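Local structure of cypemycin cysteine dehydrogenase (decarboxylating) (Streptomyces sp, 6JDD) at residues Val13-Ser18 and Pro46-Phe51; Leu91-Thr96 and Phe170-Ala175. The protein catalyses the oxidative decarboxylation of the C-terminal cysteine of the cypemycin precursor peptide, a step in aminovinyl-cysteine formation, as a flavin-containing homo-oligomeric enzyme. One frame throughout, in Å; residues are numbered along the deposited sequence.

Contact 1 (Val13-Ser18 and Pro46-Phe51); sequences VHVTGS and PAASRF. With FAD (flavin-adenine dinucleotide), chain B.
Gly17 and Ala48 bring the two backbones together, their CA atoms 3.7 Å apart, and the same loops grip the FAD. The methyl of Ala48 points at the end of strand 10-15 and rests on backbone, with CB 3.5 Å from Val15 O and equally near the carbonyl carbon of Thr16; Val15 CG1 lies beside it. Gly17, the centre of an inverse gamma turn, fits against Ala47, whose CB is 3.8 Å from Gly17 CA. Phe51 CG stands anti to its own carbonyl carbon (chi1 -65°), which carries the ring over to Gly17 O and the flavin: the ring presents an edge to Gly17 O, while its CZ comes 3.6 Å from FAD C7 on the dimethylbenzene end.

Each loop holds one phosphate: Gly17 N donates to FAD O2P over 2.8 Å and Ala47 N to FAD O2A over 3.2 Å. The ribityl hydroxyl O2' in turn donates to Gly17 O. In the second shell, Thr16 OG1 bonds to Pro94 O and Thr96 N, and Ser18 OG to Thr128 OG1, which ties the first loop to the next ones along the sheet. The contact thus joins the C-terminal end of strand 10-15 to the loop between strand 39-44 and helix 54-60.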
loop_
_atom_site.group_PDB
_atom_site.type_symbol
_atom_site.label_atom_id
_atom_site.label_comp_id
_atom_site.label_asym_id
_atom_site.label_seq_id
_atom_site.Cartn_x
_atom_site.Cartn_y
_atom_site.Cartn_z
ATOM N N VAL A 13 -9.454 28.495 19.359
ATOM C CA VAL A 13 -9.918 28.823 17.993
ATOM C C VAL A 13 -10.223 27.501 17.306
ATOM O O VAL A 13 -9.377 26.642 17.269
ATOM C CB VAL A 13 -8.920 29.683 17.202
ATOM C CG1 VAL A 13 -9.434 29.907 15.810
ATOM C CG2 VAL A 13 -8.659 31.027 17.864
ATOM N N HIS A 14 -11.449 27.355 16.830
ATOM C CA HIS A 14 -11.906 26.182 16.058
ATOM C C HIS A 14 -12.063 26.604 14.606
ATOM O O HIS A 14 -12.869 27.520 14.325
ATOM C CB HIS A 14 -13.192 25.620 16.655
ATOM C CG HIS A 14 -13.695 24.422 15.931
ATOM N ND1 HIS A 14 -12.914 23.294 15.750
ATOM C CD2 HIS A 14 -14.863 24.187 15.302
ATOM C CE1 HIS A 14 -13.600 22.412 15.050
ATOM N NE2 HIS A 14 -14.789 22.946 14.735
ATOM N N VAL A 15 -11.245 26.010 13.746
ATOM C CA VAL A 15 -11.109 26.413 12.319
ATOM C C VAL A 15 -11.853 25.396 11.467
ATOM O O VAL A 15 -11.561 24.193 11.605
ATOM C CB VAL A 15 -9.631 26.495 11.910
ATOM C CG1 VAL A 15 -9.461 27.065 10.495
ATOM C CG2 VAL A 15 -8.817 27.274 12.937
ATOM N N THR A 16 -12.730 25.851 10.571
ATOM C CA THR A 16 -13.607 24.971 9.748
ATOM C C THR A 16 -13.373 25.290 8.273
ATOM O O THR A 16 -12.778 26.274 7.992
ATOM C CB THR A 16 -15.093 25.078 10.162
ATOM O OG1 THR A 16 -15.662 26.302 9.679
ATOM C CG2 THR A 16 -15.328 24.939 11.660
ATOM N N GLY A 17 -13.902 24.449 7.383
ATOM C CA GLY A 17 -13.500 24.270 5.975
ATOM C C GLY A 17 -14.090 25.292 5.041
ATOM O O GLY A 17 -14.764 24.938 4.054
ATOM N N SER A 18 -13.766 26.537 5.249
ATOM C CA SER A 18 -13.986 27.529 4.187
ATOM C C SER A 18 -12.624 28.038 3.731
ATOM O O SER A 18 -11.612 27.925 4.476
ATOM C CB SER A 18 -14.922 28.607 4.651
ATOM O OG SER A 18 -14.378 29.345 5.711
ATOM N N PRO A 46 -10.892 18.315 9.491
ATOM C CA PRO A 46 -10.324 17.715 8.294
ATOM C C PRO A 46 -10.526 18.656 7.076
ATOM O O PRO A 46 -9.616 18.911 6.373
ATOM C CB PRO A 46 -11.108 16.402 8.253
ATOM C CG PRO A 46 -11.283 16.051 9.699
ATOM C CD PRO A 46 -11.685 17.377 10.300
ATOM N N ALA A 47 -11.744 19.140 6.860
ATOM C CA ALA A 47 -12.040 20.011 5.708
ATOM C C ALA A 47 -11.071 21.187 5.743
ATOM O O ALA A 47 -10.475 21.514 4.731
ATOM C CB ALA A 47 -13.480 20.462 5.734
ATOM N N ALA A 48 -10.941 21.858 6.878
ATOM C CA ALA A 48 -10.112 23.089 6.974
ATOM C C ALA A 48 -8.648 22.741 6.686
ATOM O O ALA A 48 -7.894 23.595 6.220
ATOM C CB ALA A 48 -10.249 23.694 8.345
ATOM N N SER A 49 -8.260 21.514 6.982
ATOM C CA SER A 49 -6.869 21.026 6.823
ATOM C C SER A 49 -6.578 20.855 5.330
ATOM O O SER A 49 -5.454 20.665 5.036
ATOM C CB SER A 49 -6.602 19.746 7.594
ATOM O OG SER A 49 -7.218 18.618 6.947
ATOM N N ARG A 50 -7.553 20.992 4.443
ATOM C CA ARG A 50 -7.313 21.031 2.976
ATOM C C ARG A 50 -6.999 22.464 2.559
ATOM O O ARG A 50 -6.645 22.633 1.404
ATOM C CB ARG A 50 -8.536 20.556 2.164
ATOM C CG ARG A 50 -8.907 19.081 2.336
ATOM C CD ARG A 50 -10.168 18.660 1.549
ATOM N NE ARG A 50 -11.466 19.258 1.953
ATOM C CZ ARG A 50 -12.621 18.591 2.236
ATOM N NH1 ARG A 50 -12.685 17.272 2.175
ATOM N NH2 ARG A 50 -13.726 19.247 2.593
ATOM N N PHE A 51 -7.232 23.453 3.432
ATOM C CA PHE A 51 -7.057 24.889 3.080
ATOM C C PHE A 51 -5.931 25.536 3.880
ATOM O O PHE A 51 -5.495 26.638 3.507
ATOM C CB PHE A 51 -8.364 25.656 3.241
ATOM C CG PHE A 51 -9.446 25.208 2.287
ATOM C CD1 PHE A 51 -9.180 25.010 0.935
ATOM C CD2 PHE A 51 -10.742 24.977 2.744
ATOM C CE1 PHE A 51 -10.185 24.601 0.073
ATOM C CE2 PHE A 51 -11.739 24.543 1.891
ATOM C CZ PHE A 51 -11.458 24.357 0.558
HETATM P PA FAD B . -15.764 18.606 8.934
HETATM O O1A FAD B . -15.304 17.994 10.216
HETATM O O2A FAD B . -14.807 18.655 7.790
HETATM O O5B FAD B . -17.121 17.892 8.462
HETATM C C5B FAD B . -17.031 16.747 7.578
HETATM C C4B FAD B . -18.278 15.908 7.719
HETATM O O4B FAD B . -17.899 14.523 7.927
HETATM C C3B FAD B . -19.199 16.267 8.893
HETATM O O3B FAD B . -20.568 16.097 8.545
HETATM C C2B FAD B . -18.766 15.271 9.972
HETATM O O2B FAD B . -19.779 15.017 10.920
HETATM C C1B FAD B . -18.462 14.041 9.125
HETATM N N9A FAD B . -17.509 13.126 9.740
HETATM C C8A FAD B . -17.320 12.887 11.079
HETATM N N7A FAD B . -16.377 12.001 11.305
HETATM C C5A FAD B . -15.924 11.639 10.042
HETATM C C6A FAD B . -14.933 10.738 9.606
HETATM N N6A FAD B . -14.186 10.005 10.427
HETATM N N1A FAD B . -14.743 10.623 8.271
HETATM C C2A FAD B . -15.498 11.363 7.448
HETATM N N3A FAD B . -16.455 12.239 7.743
HETATM C C4A FAD B . -16.618 12.329 9.073
HETATM N N1 FAD B . -18.809 26.033 3.327
HETATM C C2 FAD B . -19.248 27.111 4.017
HETATM O O2 FAD B . -20.136 27.001 4.866
HETATM N N3 FAD B . -18.740 28.354 3.811
HETATM C C4 FAD B . -17.749 28.591 2.890
HETATM O O4 FAD B . -17.320 29.725 2.737
HETATM C C4X FAD B . -17.265 27.493 2.152
HETATM N N5 FAD B . -16.321 27.700 1.269
HETATM C C5X FAD B . -15.867 26.617 0.564
HETATM C C6 FAD B . -14.852 26.820 -0.387
HETATM C C7 FAD B . -14.349 25.781 -1.132
HETATM C C7M FAD B . -13.261 26.034 -2.144
HETATM C C8 FAD B . -14.861 24.474 -0.938
HETATM C C8M FAD B . -14.324 23.318 -1.741
HETATM C C9 FAD B . -15.856 24.261 -0.006
HETATM C C9A FAD B . -16.377 25.319 0.759
HETATM N N10 FAD B . -17.382 25.139 1.708
HETATM C C10 FAD B . -17.860 26.214 2.434
HETATM C "C1'" FAD B . -17.940 23.795 1.939
HETATM C "C2'" FAD B . -17.361 23.142 3.180
HETATM O "O2'" FAD B . -15.974 22.885 2.984
HETATM C "C3'" FAD B . -18.080 21.829 3.496
HETATM O "O3'" FAD B . -19.416 22.109 3.902
HETATM C "C4'" FAD B . -17.391 20.995 4.578
HETATM O "O4'" FAD B . -18.119 19.784 4.786
HETATM C "C5'" FAD B . -17.269 21.737 5.889
HETATM O "O5'" FAD B . -16.782 20.831 6.916
HETATM P P FAD B . -16.338 21.424 8.338
HETATM O O1P FAD B . -17.428 22.310 8.841
HETATM O O2P FAD B . -14.958 21.979 8.208
HETATM O O3P FAD B . -16.288 20.092 9.232
#

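Contact 2 (Leu91-Thr96 and Phe170-Ala175); sequences LVFPAT and FNLPGA. With FAD (flavin-adenine dinucleotide), chain B.
Strand 90-95, in the parallel sheet of the flavoprotein fold, is packed by the start of helix 172-185 and the residue pair leading into it. Phe93 and Phe170 form an offset stack, with centroids 4.2 Å apart and planes only 6° from parallel. Although the rings are nearly parallel, the side chains come in at about a right angle to each other, and the rim atom CE1 of each ring lies over a face of the other. With CG anti to the backbone N (chi1 -175°), the Phe93 ring reaches across to residues 170-172, where its edge meets Asn171 N in the ring plane. Leu172 adds an off-centre CH-pi contact, its CB 4.2 Å from the Phe93 ring centroid. With a leucine in place of Phe93 the stack is gone, and the Phe170 ring, left without its flat partner, would probably be freer to turn.

Pro94, which follows a cis peptide bond, lies alongside Phe170, with Pro94 CB 3.8 Å from Phe170 CD1. Farther back along the strand the Leu91 branches divide the work: CD1 touches Leu172 CD1 at 3.6 Å, and CD2 faces Ala175 CB. Asn171 is the N-cap of the helix, its OD1 accepting from Gly174 N at 2.8 Å with the donor well above the carbonyl plane, and its ND2 bonds to Pro153 O. At the far end of the strand segment Thr96 OG1 donates to FAD O1P over 2.6 Å. Such helix-on-sheet packing behind a cofactor-binding strand end is that of a Rossmann-like three-layer alpha/beta fold.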
loop_
_atom_site.group_PDB
_atom_site.type_symbol
_atom_site.label_atom_id
_atom_site.label_comp_id
_atom_site.label_asym_id
_atom_site.label_seq_id
_atom_site.Cartn_x
_atom_site.Cartn_y
_atom_site.Cartn_z
ATOM N N LEU A 91 -13.824 30.546 19.793
ATOM C CA LEU A 91 -14.114 31.305 18.557
ATOM C C LEU A 91 -14.125 30.288 17.425
ATOM O O LEU A 91 -13.122 29.632 17.240
ATOM C CB LEU A 91 -13.072 32.407 18.319
ATOM C CG LEU A 91 -12.701 33.239 19.543
ATOM C CD1 LEU A 91 -11.516 34.152 19.248
ATOM C CD2 LEU A 91 -13.887 34.069 20.031
ATOM N N VAL A 92 -15.237 30.166 16.719
ATOM C CA VAL A 92 -15.323 29.350 15.483
ATOM C C VAL A 92 -15.012 30.268 14.295
ATOM O O VAL A 92 -15.829 31.087 13.935
ATOM C CB VAL A 92 -16.684 28.646 15.389
ATOM C CG1 VAL A 92 -16.712 27.643 14.249
ATOM C CG2 VAL A 92 -17.030 27.952 16.702
ATOM N N PHE A 93 -13.811 30.132 13.755
ATOM C CA PHE A 93 -13.140 31.166 12.936
ATOM C C PHE A 93 -12.341 30.484 11.842
ATOM O O PHE A 93 -11.305 29.901 12.137
ATOM C CB PHE A 93 -12.218 32.007 13.820
ATOM C CG PHE A 93 -11.571 33.164 13.109
ATOM C CD1 PHE A 93 -12.332 34.226 12.653
ATOM C CD2 PHE A 93 -10.211 33.182 12.889
ATOM C CE1 PHE A 93 -11.749 35.285 11.983
ATOM C CE2 PHE A 93 -9.630 34.247 12.222
ATOM C CZ PHE A 93 -10.396 35.299 11.768
ATOM N N PRO A 94 -12.837 30.393 10.594
ATOM C CA PRO A 94 -14.231 30.663 10.264
ATOM C C PRO A 94 -15.202 29.522 10.591
ATOM O O PRO A 94 -14.761 28.437 10.935
ATOM C CB PRO A 94 -14.161 30.783 8.750
ATOM C CG PRO A 94 -13.157 29.739 8.376
ATOM C CD PRO A 94 -12.097 29.874 9.448
ATOM N N ALA A 95 -16.505 29.803 10.468
ATOM C CA ALA A 95 -17.578 28.827 10.739
ATOM C C ALA A 95 -18.344 28.590 9.467
ATOM O O ALA A 95 -18.960 29.487 8.995
ATOM C CB ALA A 95 -18.477 29.321 11.797
ATOM N N THR A 96 -18.271 27.374 8.970
ATOM C CA THR A 96 -19.087 26.931 7.816
ATOM C C THR A 96 -20.576 26.868 8.227
ATOM O O THR A 96 -20.908 26.668 9.414
ATOM C CB THR A 96 -18.580 25.592 7.257
ATOM O OG1 THR A 96 -18.538 24.658 8.341
ATOM C CG2 THR A 96 -17.209 25.725 6.620
ATOM N N PHE A 170 -16.520 36.938 9.364
ATOM C CA PHE A 170 -15.063 36.623 9.459
ATOM C C PHE A 170 -14.293 37.792 10.083
ATOM O O PHE A 170 -13.583 38.517 9.386
ATOM C CB PHE A 170 -14.453 36.253 8.103
ATOM C CG PHE A 170 -13.119 35.578 8.245
ATOM C CD1 PHE A 170 -13.000 34.419 9.006
ATOM C CD2 PHE A 170 -11.987 36.109 7.644
ATOM C CE1 PHE A 170 -11.777 33.791 9.141
ATOM C CE2 PHE A 170 -10.765 35.478 7.775
ATOM C CZ PHE A 170 -10.667 34.331 8.537
ATOM N N ASN A 171 -14.426 37.947 11.390
ATOM C CA ASN A 171 -14.066 39.199 12.085
ATOM C C ASN A 171 -13.479 38.828 13.443
ATOM O O ASN A 171 -14.259 38.792 14.419
ATOM C CB ASN A 171 -15.307 40.080 12.203
ATOM C CG ASN A 171 -15.048 41.362 12.963
ATOM O OD1 ASN A 171 -13.946 41.573 13.467
ATOM N ND2 ASN A 171 -16.057 42.209 13.061
ATOM N N LEU A 172 -12.168 38.599 13.525
ATOM C CA LEU A 172 -11.539 38.212 14.819
ATOM C C LEU A 172 -11.568 39.373 15.821
ATOM O O LEU A 172 -11.920 39.179 16.986
ATOM C CB LEU A 172 -10.116 37.705 14.589
ATOM C CG LEU A 172 -9.382 37.227 15.838
ATOM C CD1 LEU A 172 -10.138 36.136 16.538
ATOM C CD2 LEU A 172 -8.011 36.716 15.491
ATOM N N PRO A 173 -11.191 40.623 15.459
ATOM C CA PRO A 173 -11.251 41.711 16.449
ATOM C C PRO A 173 -12.650 41.867 17.091
ATOM O O PRO A 173 -12.761 41.913 18.333
ATOM C CB PRO A 173 -10.826 42.941 15.635
ATOM C CG PRO A 173 -9.986 42.357 14.497
ATOM C CD PRO A 173 -10.678 41.061 14.141
ATOM N N GLY A 174 -13.697 41.874 16.257
ATOM C CA GLY A 174 -15.098 41.872 16.723
ATOM C C GLY A 174 -15.397 40.668 17.604
ATOM O O GLY A 174 -16.064 40.831 18.655
ATOM N N ALA A 175 -14.929 39.489 17.212
ATOM C CA ALA A 175 -15.169 38.268 18.002
ATOM C C ALA A 175 -14.527 38.487 19.383
ATOM O O ALA A 175 -15.086 38.045 20.400
ATOM C CB ALA A 175 -14.671 37.034 17.275
HETATM P PA FAD B . -15.764 18.606 8.934
HETATM O O1A FAD B . -15.304 17.994 10.216
HETATM O O2A FAD B . -14.807 18.655 7.790
HETATM O O5B FAD B . -17.121 17.892 8.462
HETATM C C5B FAD B . -17.031 16.747 7.578
HETATM C C4B FAD B . -18.278 15.908 7.719
HETATM O O4B FAD B . -17.899 14.523 7.927
HETATM C C3B FAD B . -19.199 16.267 8.893
HETATM O O3B FAD B . -20.568 16.097 8.545
HETATM C C2B FAD B . -18.766 15.271 9.972
HETATM O O2B FAD B . -19.779 15.017 10.920
HETATM C C1B FAD B . -18.462 14.041 9.125
HETATM N N9A FAD B . -17.509 13.126 9.740
HETATM C C8A FAD B . -17.320 12.887 11.079
HETATM N N7A FAD B . -16.377 12.001 11.305
HETATM C C5A FAD B . -15.924 11.639 10.042
HETATM C C6A FAD B . -14.933 10.738 9.606
HETATM N N6A FAD B . -14.186 10.005 10.427
HETATM N N1A FAD B . -14.743 10.623 8.271
HETATM C C2A FAD B . -15.498 11.363 7.448
HETATM N N3A FAD B . -16.455 12.239 7.743
HETATM C C4A FAD B . -16.618 12.329 9.073
HETATM N N1 FAD B . -18.809 26.033 3.327
HETATM C C2 FAD B . -19.248 27.111 4.017
HETATM O O2 FAD B . -20.136 27.001 4.866
HETATM N N3 FAD B . -18.740 28.354 3.811
HETATM C C4 FAD B . -17.749 28.591 2.890
HETATM O O4 FAD B . -17.320 29.725 2.737
HETATM C C4X FAD B . -17.265 27.493 2.152
HETATM N N5 FAD B . -16.321 27.700 1.269
HETATM C C5X FAD B . -15.867 26.617 0.564
HETATM C C6 FAD B . -14.852 26.820 -0.387
HETATM C C7 FAD B . -14.349 25.781 -1.132
HETATM C C7M FAD B . -13.261 26.034 -2.144
HETATM C C8 FAD B . -14.861 24.474 -0.938
HETATM C C8M FAD B . -14.324 23.318 -1.741
HETATM C C9 FAD B . -15.856 24.261 -0.006
HETATM C C9A FAD B . -16.377 25.319 0.759
HETATM N N10 FAD B . -17.382 25.139 1.708
HETATM C C10 FAD B . -17.860 26.214 2.434
HETATM C "C1'" FAD B . -17.940 23.795 1.939
HETATM C "C2'" FAD B . -17.361 23.142 3.180
HETATM O "O2'" FAD B . -15.974 22.885 2.984
HETATM C "C3'" FAD B . -18.080 21.829 3.496
HETATM O "O3'" FAD B . -19.416 22.109 3.902
HETATM C "C4'" FAD B . -17.391 20.995 4.578
HETATM O "O4'" FAD B . -18.119 19.784 4.786
HETATM C "C5'" FAD B . -17.269 21.737 5.889
HETATM O "O5'" FAD B . -16.782 20.831 6.916
HETATM P P FAD B . -16.338 21.424 8.338
HETATM O O1P FAD B . -17.428 22.310 8.841
HETATM O O2P FAD B . -14.958 21.979 8.208
HETATM O O3P FAD B . -16.288 20.092 9.232
#

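Contact 1 closes before contact 2 opens along the chain, and their centres lie 13 Å apart within one Rossmann-like domain. They share the parallel sheet through the neighbouring strands 10-15 and 90-95, where His14 O and Phe93 N are 2.8 Å apart in a probable backbone hydrogen bond. Both reach the same FAD: residues 13-18 and 46-51 hold the diphosphate and the ribityl chain, whereas 91-96 adds a phosphate contact through its last residue. Residues 170-175 instead bring the last helix of the chain onto the sheet. This chain's share of the cofactor site is built from the C-terminal ends of adjacent strands, Ala108 of a neighbouring subunit adds a further bond, and contact 2 joins that site to the C-terminal helix.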